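Local coordinates for putative uncharacterized protein (Streptococcus suis, PDB 4XZ7) that is a transglutaminase with antiphagocytic properties and a virulence factor, probably cross-linking proteins through a transglutaminase-like domain that belongs to the papain-like clan, at residues Y29-F43 with V72-N86. Sequence-based numbering, arbitrary orientation.
Sequences YSSDQRQFHVLKLGF and VTQNIHDFPHILVMN
H37 of strand 36-40 reaches both F79 and H81, and the three rings form an aromatic cluster on one face of the sheet. Its CB stands over the centre of the H81 ring, a CH-pi contact 3.6 Å from the centroid. With CG anti to the carbonyl carbon (chi1 -66°), the imidazole lies against F79, whose CD2 sits over the middle of the ring; the two planes are 29° apart in a face-to-face stack. Further out, CD2 of H37 meets CE1 of H81 at 3.4 Å, the H37 edge turned toward the H81 face in an offset edge-to-face pair, planes at 82°, while CE1 and NE2 continue along F79. ND1 of H37 is hydrogen-bonded to the backbone N of L50. The H81 ring is held by its own ND1, which donates to F79 O at 2.7 Å from above the carbonyl plane; L39 CG packs at the ring edge, and I76 CB lies on the face opposite H37 CB.

Behind these rings runs a parallel ladder: H37 N to P80 O, I82 N to H37 O, L39 N to I82 O (2.8 Å), V84 N to L39 O and L41 N to V84 O. F36 CG packs on I82 CD1 (3.6 Å) and, on the opposite face from the rings, V38 CG1 on V84 CG2; L56 of helix 53-59 touches F36, V38 and I82. Strands 36-40 and 79-86, flanked by antiparallel neighbours 48-51 and 63-68, are the parallel pair of a mixed beta-sheet in the N-terminal part of this chain.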
ATOM      1  N   TYR B  29     -33.405 -16.112 -25.466  1.00 32.77           N
ATOM      2  CA  TYR B  29     -33.704 -17.419 -24.902  1.00 39.47           C
ATOM      3  C   TYR B  29     -34.363 -17.356 -23.525  1.00 43.84           C
ATOM      4  O   TYR B  29     -34.841 -18.363 -23.004  1.00 49.13           O
ATOM      5  CB  TYR B  29     -32.414 -18.235 -24.846  1.00 54.73           C
ATOM      6  CG  TYR B  29     -31.733 -18.320 -26.202  1.00 70.81           C
ATOM      7  CD1 TYR B  29     -32.461 -18.652 -27.342  1.00 73.95           C
ATOM      8  CD2 TYR B  29     -30.377 -18.040 -26.349  1.00 75.66           C
ATOM      9  CE1 TYR B  29     -31.857 -18.726 -28.585  1.00 77.50           C
ATOM     10  CE2 TYR B  29     -29.763 -18.106 -27.594  1.00 80.37           C
ATOM     11  CZ  TYR B  29     -30.510 -18.451 -28.708  1.00 81.89           C
ATOM     12  OH  TYR B  29     -29.915 -18.524 -29.949  1.00 85.59           O
ATOM     13  N   SER B  30     -34.398 -16.167 -22.940  1.00 43.78           N
ATOM     14  CA  SER B  30     -34.876 -16.018 -21.574  1.00 42.16           C
ATOM     15  C   SER B  30     -35.528 -14.657 -21.355  1.00 39.31           C
ATOM     16  O   SER B  30     -35.261 -13.998 -20.352  1.00 37.28           O
ATOM     17  CB  SER B  30     -33.715 -16.201 -20.585  1.00 42.72           C
ATOM     18  OG  SER B  30     -33.056 -17.443 -20.768  1.00 38.19           O
ATOM     19  N   SER B  31     -36.381 -14.243 -22.288  1.00 32.10           N
ATOM     20  CA  SER B  31     -36.928 -12.887 -22.272  1.00 42.51           C
ATOM     21  C   SER B  31     -37.779 -12.580 -21.047  1.00 40.11           C
ATOM     22  O   SER B  31     -37.900 -11.427 -20.656  1.00 36.40           O
ATOM     23  CB  SER B  31     -37.764 -12.639 -23.530  1.00 34.30           C
ATOM     24  OG  SER B  31     -38.706 -13.678 -23.707  1.00 44.73           O
ATOM     25  N   ASP B  32     -38.380 -13.611 -20.462  1.00 38.64           N
ATOM     26  CA  ASP B  32     -39.282 -13.415 -19.337  1.00 41.80           C
ATOM     27  C   ASP B  32     -38.529 -13.425 -18.028  1.00 40.69           C
ATOM     28  O   ASP B  32     -39.062 -13.002 -17.000  1.00 40.01           O
ATOM     29  CB  ASP B  32     -40.366 -14.496 -19.308  1.00 52.34           C
ATOM     30  CG  ASP B  32     -41.385 -14.274 -18.191  1.00 59.81           C
ATOM     31  OD1 ASP B  32     -41.742 -13.100 -17.933  1.00 56.00           O
ATOM     32  OD2 ASP B  32     -41.817 -15.270 -17.563  1.00 64.99           O
ATOM     33  N   GLN B  33     -37.288 -13.904 -18.068  1.00 31.38           N
ATOM     34  CA  GLN B  33     -36.509 -14.104 -16.854  1.00 36.57           C
ATOM     35  C   GLN B  33     -35.838 -12.826 -16.368  1.00 41.48           C
ATOM     36  O   GLN B  33     -35.098 -12.168 -17.107  1.00 29.36           O
ATOM     37  CB  GLN B  33     -35.449 -15.184 -17.060  1.00 29.12           C
ATOM     38  CG  GLN B  33     -34.850 -15.681 -15.745  1.00 29.77           C
ATOM     39  CD  GLN B  33     -35.832 -16.512 -14.944  1.00 32.20           C
ATOM     40  OE1 GLN B  33     -36.816 -17.001 -15.488  1.00 43.64           O
ATOM     41  NE2 GLN B  33     -35.572 -16.671 -13.640  1.00 28.09           N
ATOM     42  N   ARG B  34     -36.072 -12.524 -15.093  1.00 29.55           N
ATOM     43  CA  ARG B  34     -35.750 -11.232 -14.505  1.00 29.35           C
ATOM     44  C   ARG B  34     -34.611 -11.342 -13.509  1.00 28.02           C
ATOM     45  O   ARG B  34     -33.843 -10.398 -13.299  1.00 27.49           O
ATOM     46  CB  ARG B  34     -37.008 -10.665 -13.828  1.00 30.49           C
ATOM     47  CG  ARG B  34     -36.868  -9.315 -13.165  1.00 40.09           C
ATOM     48  CD  ARG B  34     -38.237  -8.804 -12.653  1.00 31.87           C
ATOM     49  NE  ARG B  34     -38.067  -7.597 -11.852  1.00 44.78           N
ATOM     50  CZ  ARG B  34     -37.772  -7.601 -10.554  1.00 49.97           C
ATOM     51  NH1 ARG B  34     -37.619  -6.457  -9.901  1.00 51.93           N
ATOM     52  NH2 ARG B  34     -37.629  -8.750  -9.905  1.00 48.62           N
ATOM     53  N   GLN B  35     -34.521 -12.496 -12.865  1.00 27.55           N
ATOM     54  CA  GLN B  35     -33.442 -12.727 -11.922  1.00 26.34           C
ATOM     55  C   GLN B  35     -32.680 -14.005 -12.267  1.00 25.58           C
ATOM     56  O   GLN B  35     -33.262 -14.980 -12.755  1.00 26.05           O
ATOM     57  CB  GLN B  35     -33.981 -12.791 -10.492  1.00 31.56           C
ATOM     58  CG  GLN B  35     -34.679 -11.511 -10.036  1.00 34.81           C
ATOM     59  CD  GLN B  35     -35.336 -11.662  -8.676  1.00 33.33           C
ATOM     60  OE1 GLN B  35     -36.050 -12.629  -8.423  1.00 28.09           O
ATOM     61  NE2 GLN B  35     -35.093 -10.705  -7.797  1.00 27.45           N
ATOM     62  N   PHE B  36     -31.377 -13.978 -11.996  1.00 24.45           N
ATOM     63  CA  PHE B  36     -30.469 -15.053 -12.373  1.00 23.69           C
ATOM     64  C   PHE B  36     -29.487 -15.317 -11.241  1.00 28.80           C
ATOM     65  O   PHE B  36     -29.035 -14.369 -10.598  1.00 22.32           O
ATOM     66  CB  PHE B  36     -29.689 -14.682 -13.642  1.00 23.47           C
ATOM     67  CG  PHE B  36     -30.551 -14.428 -14.864  1.00 24.49           C
ATOM     68  CD1 PHE B  36     -30.817 -15.448 -15.762  1.00 24.82           C
ATOM     69  CD2 PHE B  36     -31.052 -13.158 -15.137  1.00 26.15           C
ATOM     70  CE1 PHE B  36     -31.593 -15.218 -16.906  1.00 30.26           C
ATOM     71  CE2 PHE B  36     -31.825 -12.911 -16.275  1.00 26.16           C
ATOM     72  CZ  PHE B  36     -32.104 -13.946 -17.157  1.00 27.29           C
ATOM     73  N   HIS B  37     -29.126 -16.575 -10.981  1.00 22.24           N
ATOM     74  CA  HIS B  37     -27.962 -16.778 -10.121  1.00 21.24           C
ATOM     75  C   HIS B  37     -26.744 -16.675 -11.011  1.00 20.60           C
ATOM     76  O   HIS B  37     -26.844 -16.869 -12.224  1.00 20.92           O
ATOM     77  CB  HIS B  37     -27.983 -18.123  -9.377  1.00 21.06           C
ATOM     78  CG  HIS B  37     -29.080 -18.230  -8.375  1.00 25.94           C
ATOM     79  ND1 HIS B  37     -29.666 -17.119  -7.798  1.00 22.09           N
ATOM     80  CD2 HIS B  37     -29.737 -19.304  -7.871  1.00 22.08           C
ATOM     81  CE1 HIS B  37     -30.622 -17.506  -6.976  1.00 26.97           C
ATOM     82  NE2 HIS B  37     -30.694 -18.828  -7.006  1.00 25.71           N
ATOM     83  N   VAL B  38     -25.595 -16.363 -10.428  1.00 19.77           N
ATOM     84  CA  VAL B  38     -24.386 -16.238 -11.230  1.00 20.35           C
ATOM     85  C   VAL B  38     -23.220 -16.965 -10.587  1.00 22.79           C
ATOM     86  O   VAL B  38     -22.880 -16.705  -9.433  1.00 17.99           O
ATOM     87  CB  VAL B  38     -23.986 -14.767 -11.452  1.00 29.83           C
ATOM     88  CG1 VAL B  38     -22.726 -14.706 -12.316  1.00 24.23           C
ATOM     89  CG2 VAL B  38     -25.152 -13.988 -12.095  1.00 20.11           C
ATOM     90  N   LEU B  39     -22.624 -17.881 -11.349  1.00 18.19           N
ATOM     91  CA  LEU B  39     -21.454 -18.633 -10.918  1.00 17.49           C
ATOM     92  C   LEU B  39     -20.235 -18.097 -11.620  1.00 17.09           C
ATOM     93  O   LEU B  39     -20.266 -17.849 -12.813  1.00 22.38           O
ATOM     94  CB  LEU B  39     -21.602 -20.122 -11.228  1.00 17.62           C
ATOM     95  CG  LEU B  39     -22.786 -20.816 -10.554  1.00 28.06           C
ATOM     96  CD1 LEU B  39     -22.947 -22.245 -11.068  1.00 20.91           C
ATOM     97  CD2 LEU B  39     -22.608 -20.792  -9.041  1.00 20.82           C
ATOM     98  N   LYS B  40     -19.155 -17.923 -10.872  1.00 19.81           N
ATOM     99  CA  LYS B  40     -17.891 -17.530 -11.463  1.00 18.58           C
ATOM    100  C   LYS B  40     -16.944 -18.713 -11.387  1.00 19.62           C
ATOM    101  O   LYS B  40     -16.730 -19.281 -10.312  1.00 16.38           O
ATOM    102  CB  LYS B  40     -17.293 -16.318 -10.745  1.00 19.54           C
ATOM    103  CG  LYS B  40     -15.967 -15.866 -11.334  1.00 21.69           C
ATOM    104  CD  LYS B  40     -15.505 -14.514 -10.767  1.00 26.83           C
ATOM    105  CE  LYS B  40     -14.191 -14.071 -11.434  1.00 34.77           C
ATOM    106  NZ  LYS B  40     -13.680 -12.749 -10.968  1.00 37.43           N
ATOM    107  N   LEU B  41     -16.368 -19.077 -12.519  1.00 19.09           N
ATOM    108  CA  LEU B  41     -15.513 -20.255 -12.571  1.00 16.30           C
ATOM    109  C   LEU B  41     -14.288 -20.045 -11.710  1.00 20.61           C
ATOM    110  O   LEU B  41     -13.568 -19.058 -11.871  1.00 20.65           O
ATOM    111  CB  LEU B  41     -15.104 -20.565 -14.001  1.00 15.85           C
ATOM    112  CG  LEU B  41     -16.197 -21.020 -14.959  1.00 24.16           C
ATOM    113  CD1 LEU B  41     -15.570 -21.532 -16.262  1.00 22.67           C
ATOM    114  CD2 LEU B  41     -17.062 -22.102 -14.295  1.00 25.42           C
ATOM    115  N   GLY B  42     -14.070 -20.972 -10.787  1.00 20.64           N
ATOM    116  CA  GLY B  42     -12.908 -20.940  -9.921  1.00 15.28           C
ATOM    117  C   GLY B  42     -13.247 -20.480  -8.521  1.00 22.14           C
ATOM    118  O   GLY B  42     -12.377 -20.459  -7.647  1.00 20.56           O
ATOM    119  N   PHE B  43     -14.512 -20.136  -8.295  1.00 21.73           N
ATOM    120  CA  PHE B  43     -14.945 -19.604  -7.003  1.00 23.65           C
ATOM    121  C   PHE B  43     -16.047 -20.447  -6.378  1.00 25.75           C
ATOM    122  O   PHE B  43     -16.979 -20.854  -7.060  1.00 28.05           O
ATOM    123  CB  PHE B  43     -15.406 -18.138  -7.163  1.00 20.77           C
ATOM    124  CG  PHE B  43     -14.269 -17.181  -7.465  1.00 23.66           C
ATOM    125  CD1 PHE B  43     -13.693 -17.140  -8.720  1.00 26.81           C
ATOM    126  CD2 PHE B  43     -13.758 -16.350  -6.481  1.00 30.84           C
ATOM    127  CE1 PHE B  43     -12.632 -16.290  -8.993  1.00 23.81           C
ATOM    128  CE2 PHE B  43     -12.704 -15.479  -6.754  1.00 28.84           C
ATOM    129  CZ  PHE B  43     -12.134 -15.462  -8.006  1.00 23.25           C
ATOM    130  N   VAL B  72     -27.600 -20.284 -22.653  1.00 24.73           N
ATOM    131  CA  VAL B  72     -27.155 -19.112 -21.908  1.00 24.20           C
ATOM    132  C   VAL B  72     -27.213 -19.334 -20.388  1.00 23.58           C
ATOM    133  O   VAL B  72     -26.575 -18.615 -19.628  1.00 22.93           O
ATOM    134  CB  VAL B  72     -27.988 -17.858 -22.292  1.00 25.00           C
ATOM    135  CG1 VAL B  72     -27.695 -17.456 -23.740  1.00 25.53           C
ATOM    136  CG2 VAL B  72     -29.463 -18.118 -22.107  1.00 25.89           C
ATOM    137  N   THR B  73     -27.983 -20.327 -19.951  1.00 23.86           N
ATOM    138  CA  THR B  73     -28.050 -20.658 -18.534  1.00 23.37           C
ATOM    139  C   THR B  73     -28.002 -22.158 -18.280  1.00 23.24           C
ATOM    140  O   THR B  73     -28.305 -22.959 -19.160  1.00 23.84           O
ATOM    141  CB  THR B  73     -29.330 -20.109 -17.864  1.00 25.92           C
ATOM    142  OG1 THR B  73     -30.494 -20.677 -18.489  1.00 25.05           O
ATOM    143  CG2 THR B  73     -29.386 -18.588 -17.951  1.00 24.18           C
ATOM    144  N   GLN B  74     -27.630 -22.502 -17.052  1.00 22.60           N
ATOM    145  CA  GLN B  74     -27.640 -23.860 -16.517  1.00 26.34           C
ATOM    146  C   GLN B  74     -28.755 -23.997 -15.477  1.00 24.29           C
ATOM    147  O   GLN B  74     -28.863 -23.185 -14.556  1.00 27.01           O
ATOM    148  CB  GLN B  74     -26.279 -24.192 -15.880  1.00 21.48           C
ATOM    149  CG  GLN B  74     -25.099 -24.030 -16.842  1.00 21.06           C
ATOM    150  CD  GLN B  74     -25.148 -25.053 -17.987  1.00 28.55           C
ATOM    151  OE1 GLN B  74     -25.378 -26.247 -17.758  1.00 21.68           O
ATOM    152  NE2 GLN B  74     -24.946 -24.579 -19.223  1.00 21.80           N
ATOM    153  N   ASN B  75     -29.582 -25.019 -15.622  1.00 23.62           N
ATOM    154  CA  ASN B  75     -30.700 -25.215 -14.723  1.00 25.04           C
ATOM    155  C   ASN B  75     -30.144 -25.879 -13.481  1.00 27.90           C
ATOM    156  O   ASN B  75     -29.746 -27.036 -13.525  1.00 23.94           O
ATOM    157  CB  ASN B  75     -31.797 -26.062 -15.393  1.00 30.82           C
ATOM    158  CG  ASN B  75     -33.008 -26.298 -14.499  1.00 36.22           C
ATOM    159  OD1 ASN B  75     -33.438 -25.411 -13.766  1.00 35.57           O
ATOM    160  ND2 ASN B  75     -33.560 -27.514 -14.554  1.00 37.27           N
ATOM    161  N   ILE B  76     -30.043 -25.145 -12.381  1.00 24.30           N
ATOM    162  CA  ILE B  76     -29.522 -25.778 -11.180  1.00 22.70           C
ATOM    163  C   ILE B  76     -30.516 -25.552 -10.050  1.00 29.79           C
ATOM    164  O   ILE B  76     -30.854 -24.413  -9.738  1.00 23.34           O
ATOM    165  CB  ILE B  76     -28.133 -25.254 -10.818  1.00 21.62           C
ATOM    166  CG1 ILE B  76     -27.139 -25.547 -11.957  1.00 21.52           C
ATOM    167  CG2 ILE B  76     -27.640 -25.902  -9.531  1.00 23.97           C
ATOM    168  CD1 ILE B  76     -25.734 -25.062 -11.672  1.00 20.23           C
ATOM    169  N   HIS B  77     -30.998 -26.655  -9.479  1.00 25.01           N
ATOM    170  CA  HIS B  77     -32.118 -26.656  -8.529  1.00 28.12           C
ATOM    171  C   HIS B  77     -33.218 -25.743  -9.014  1.00 28.91           C
ATOM    172  O   HIS B  77     -33.666 -24.850  -8.299  1.00 26.63           O
ATOM    173  CB  HIS B  77     -31.673 -26.246  -7.128  1.00 29.29           C
ATOM    174  CG  HIS B  77     -30.862 -27.288  -6.429  1.00 28.71           C
ATOM    175  ND1 HIS B  77     -29.531 -27.116  -6.127  1.00 29.98           N
ATOM    176  CD2 HIS B  77     -31.192 -28.523  -5.987  1.00 26.75           C
ATOM    177  CE1 HIS B  77     -29.074 -28.194  -5.521  1.00 28.23           C
ATOM    178  NE2 HIS B  77     -30.061 -29.062  -5.418  1.00 29.29           N
ATOM    179  N   ASP B  78     -33.623 -25.994 -10.250  1.00 32.17           N
ATOM    180  CA  ASP B  78     -34.705 -25.294 -10.916  1.00 34.47           C
ATOM    181  C   ASP B  78     -34.533 -23.779 -10.865  1.00 30.34           C
ATOM    182  O   ASP B  78     -35.501 -23.046 -10.711  1.00 36.39           O
ATOM    183  CB  ASP B  78     -36.044 -25.725 -10.323  1.00 43.34           C
ATOM    184  CG  ASP B  78     -36.495 -27.081 -10.856  1.00 60.37           C
ATOM    185  OD1 ASP B  78     -37.010 -27.896 -10.056  1.00 68.83           O
ATOM    186  OD2 ASP B  78     -36.320 -27.334 -12.075  1.00 56.16           O
ATOM    187  N   PHE B  79     -33.297 -23.313 -10.994  1.00 28.02           N
ATOM    188  CA  PHE B  79     -33.094 -21.886 -11.170  1.00 25.21           C
ATOM    189  C   PHE B  79     -31.974 -21.614 -12.175  1.00 24.48           C
ATOM    190  O   PHE B  79     -30.940 -22.292 -12.176  1.00 23.69           O
ATOM    191  CB  PHE B  79     -32.800 -21.210  -9.830  1.00 24.75           C
ATOM    192  CG  PHE B  79     -33.246 -19.770  -9.780  1.00 25.97           C
ATOM    193  CD1 PHE B  79     -34.568 -19.447  -9.505  1.00 26.24           C
ATOM    194  CD2 PHE B  79     -32.351 -18.742 -10.040  1.00 27.64           C
ATOM    195  CE1 PHE B  79     -34.981 -18.117  -9.481  1.00 29.87           C
ATOM    196  CE2 PHE B  79     -32.760 -17.409 -10.013  1.00 31.05           C
ATOM    197  CZ  PHE B  79     -34.072 -17.099  -9.735  1.00 25.95           C
ATOM    198  N   PRO B  80     -32.200 -20.641 -13.063  1.00 24.84           N
ATOM    199  CA  PRO B  80     -31.204 -20.413 -14.110  1.00 24.31           C
ATOM    200  C   PRO B  80     -29.924 -19.793 -13.553  1.00 27.09           C
ATOM    201  O   PRO B  80     -29.935 -18.803 -12.791  1.00 23.09           O
ATOM    202  CB  PRO B  80     -31.916 -19.480 -15.103  1.00 25.15           C
ATOM    203  CG  PRO B  80     -33.182 -19.003 -14.415  1.00 26.09           C
ATOM    204  CD  PRO B  80     -33.486 -19.959 -13.309  1.00 25.97           C
ATOM    205  N   HIS B  81     -28.813 -20.420 -13.918  1.00 22.51           N
ATOM    206  CA  HIS B  81     -27.500 -19.967 -13.501  1.00 21.52           C
ATOM    207  C   HIS B  81     -26.703 -19.494 -14.713  1.00 23.19           C
ATOM    208  O   HIS B  81     -26.598 -20.204 -15.712  1.00 21.54           O
ATOM    209  CB  HIS B  81     -26.734 -21.077 -12.779  1.00 20.85           C
ATOM    210  CG  HIS B  81     -27.210 -21.346 -11.382  1.00 20.87           C
ATOM    211  ND1 HIS B  81     -28.502 -21.723 -11.095  1.00 21.69           N
ATOM    212  CD2 HIS B  81     -26.558 -21.294 -10.197  1.00 20.23           C
ATOM    213  CE1 HIS B  81     -28.628 -21.889  -9.784  1.00 21.57           C
ATOM    214  NE2 HIS B  81     -27.464 -21.634  -9.219  1.00 20.68           N
ATOM    215  N   ILE B  82     -26.139 -18.297 -14.616  1.00 21.00           N
ATOM    216  CA  ILE B  82     -25.234 -17.798 -15.638  1.00 20.79           C
ATOM    217  C   ILE B  82     -23.800 -18.080 -15.217  1.00 22.25           C
ATOM    218  O   ILE B  82     -23.451 -17.883 -14.063  1.00 19.31           O
ATOM    219  CB  ILE B  82     -25.451 -16.294 -15.875  1.00 24.63           C
ATOM    220  CG1 ILE B  82     -26.854 -16.083 -16.456  1.00 24.74           C
ATOM    221  CG2 ILE B  82     -24.352 -15.736 -16.798  1.00 20.97           C
ATOM    222  CD1 ILE B  82     -27.322 -14.646 -16.472  1.00 28.05           C
ATOM    223  N   LEU B  83     -22.984 -18.583 -16.139  1.00 19.66           N
ATOM    224  CA  LEU B  83     -21.580 -18.853 -15.854  1.00 18.86           C
ATOM    225  C   LEU B  83     -20.710 -17.736 -16.386  1.00 18.69           C
ATOM    226  O   LEU B  83     -20.804 -17.394 -17.560  1.00 19.17           O
ATOM    227  CB  LEU B  83     -21.133 -20.169 -16.492  1.00 20.46           C
ATOM    228  CG  LEU B  83     -21.341 -21.523 -15.808  1.00 28.83           C
ATOM    229  CD1 LEU B  83     -22.555 -21.540 -14.938  1.00 22.61           C
ATOM    230  CD2 LEU B  83     -21.469 -22.577 -16.895  1.00 34.56           C
ATOM    231  N   VAL B  84     -19.838 -17.192 -15.544  1.00 19.36           N
ATOM    232  CA  VAL B  84     -18.889 -16.184 -16.002  1.00 24.04           C
ATOM    233  C   VAL B  84     -17.472 -16.553 -15.589  1.00 27.45           C
ATOM    234  O   VAL B  84     -17.276 -17.438 -14.767  1.00 17.59           O
ATOM    235  CB  VAL B  84     -19.217 -14.799 -15.424  1.00 21.13           C
ATOM    236  CG1 VAL B  84     -20.605 -14.398 -15.804  1.00 18.74           C
ATOM    237  CG2 VAL B  84     -19.066 -14.832 -13.889  1.00 20.97           C
ATOM    238  N   MET B  85     -16.478 -15.856 -16.133  1.00 28.05           N
ATOM    239  CA  MET B  85     -15.106 -16.062 -15.679  1.00 32.08           C
ATOM    240  C   MET B  85     -14.304 -14.790 -15.892  1.00 34.66           C
ATOM    241  O   MET B  85     -14.662 -13.982 -16.748  1.00 30.09           O
ATOM    242  CB  MET B  85     -14.461 -17.243 -16.408  1.00 32.76           C
ATOM    243  CG  MET B  85     -14.128 -16.981 -17.846  1.00 38.33           C
ATOM    244  SD  MET B  85     -13.313 -18.348 -18.696  1.00 56.42           S
ATOM    245  CE  MET B  85     -13.078 -17.563 -20.275  1.00 37.89           C
ATOM    246  N   ASN B  86     -13.248 -14.608 -15.093  1.00 36.24           N
ATOM    247  CA  ASN B  86     -12.361 -13.449 -15.216  1.00 30.46           C
ATOM    248  C   ASN B  86     -11.888 -13.267 -16.644  1.00 24.60           C
ATOM    249  O   ASN B  86     -11.531 -14.240 -17.317  1.00 24.82           O
ATOM    250  CB  ASN B  86     -11.159 -13.580 -14.278  1.00 39.53           C
ATOM    251  CG  ASN B  86     -11.335 -12.790 -12.991  1.00 49.87           C
ATOM    252  OD1 ASN B  86     -11.856 -11.671 -13.006  1.00 54.03           O
ATOM    253  ND2 ASN B  86     -10.913 -13.372 -11.866  1.00 51.03           N
TER
HETATM  254  O   HOH W   1     -33.167 -19.078 -18.934  1.00 40.66           O
HETATM  255  O   HOH W   2     -12.815 -16.706 -13.283  1.00 20.64           O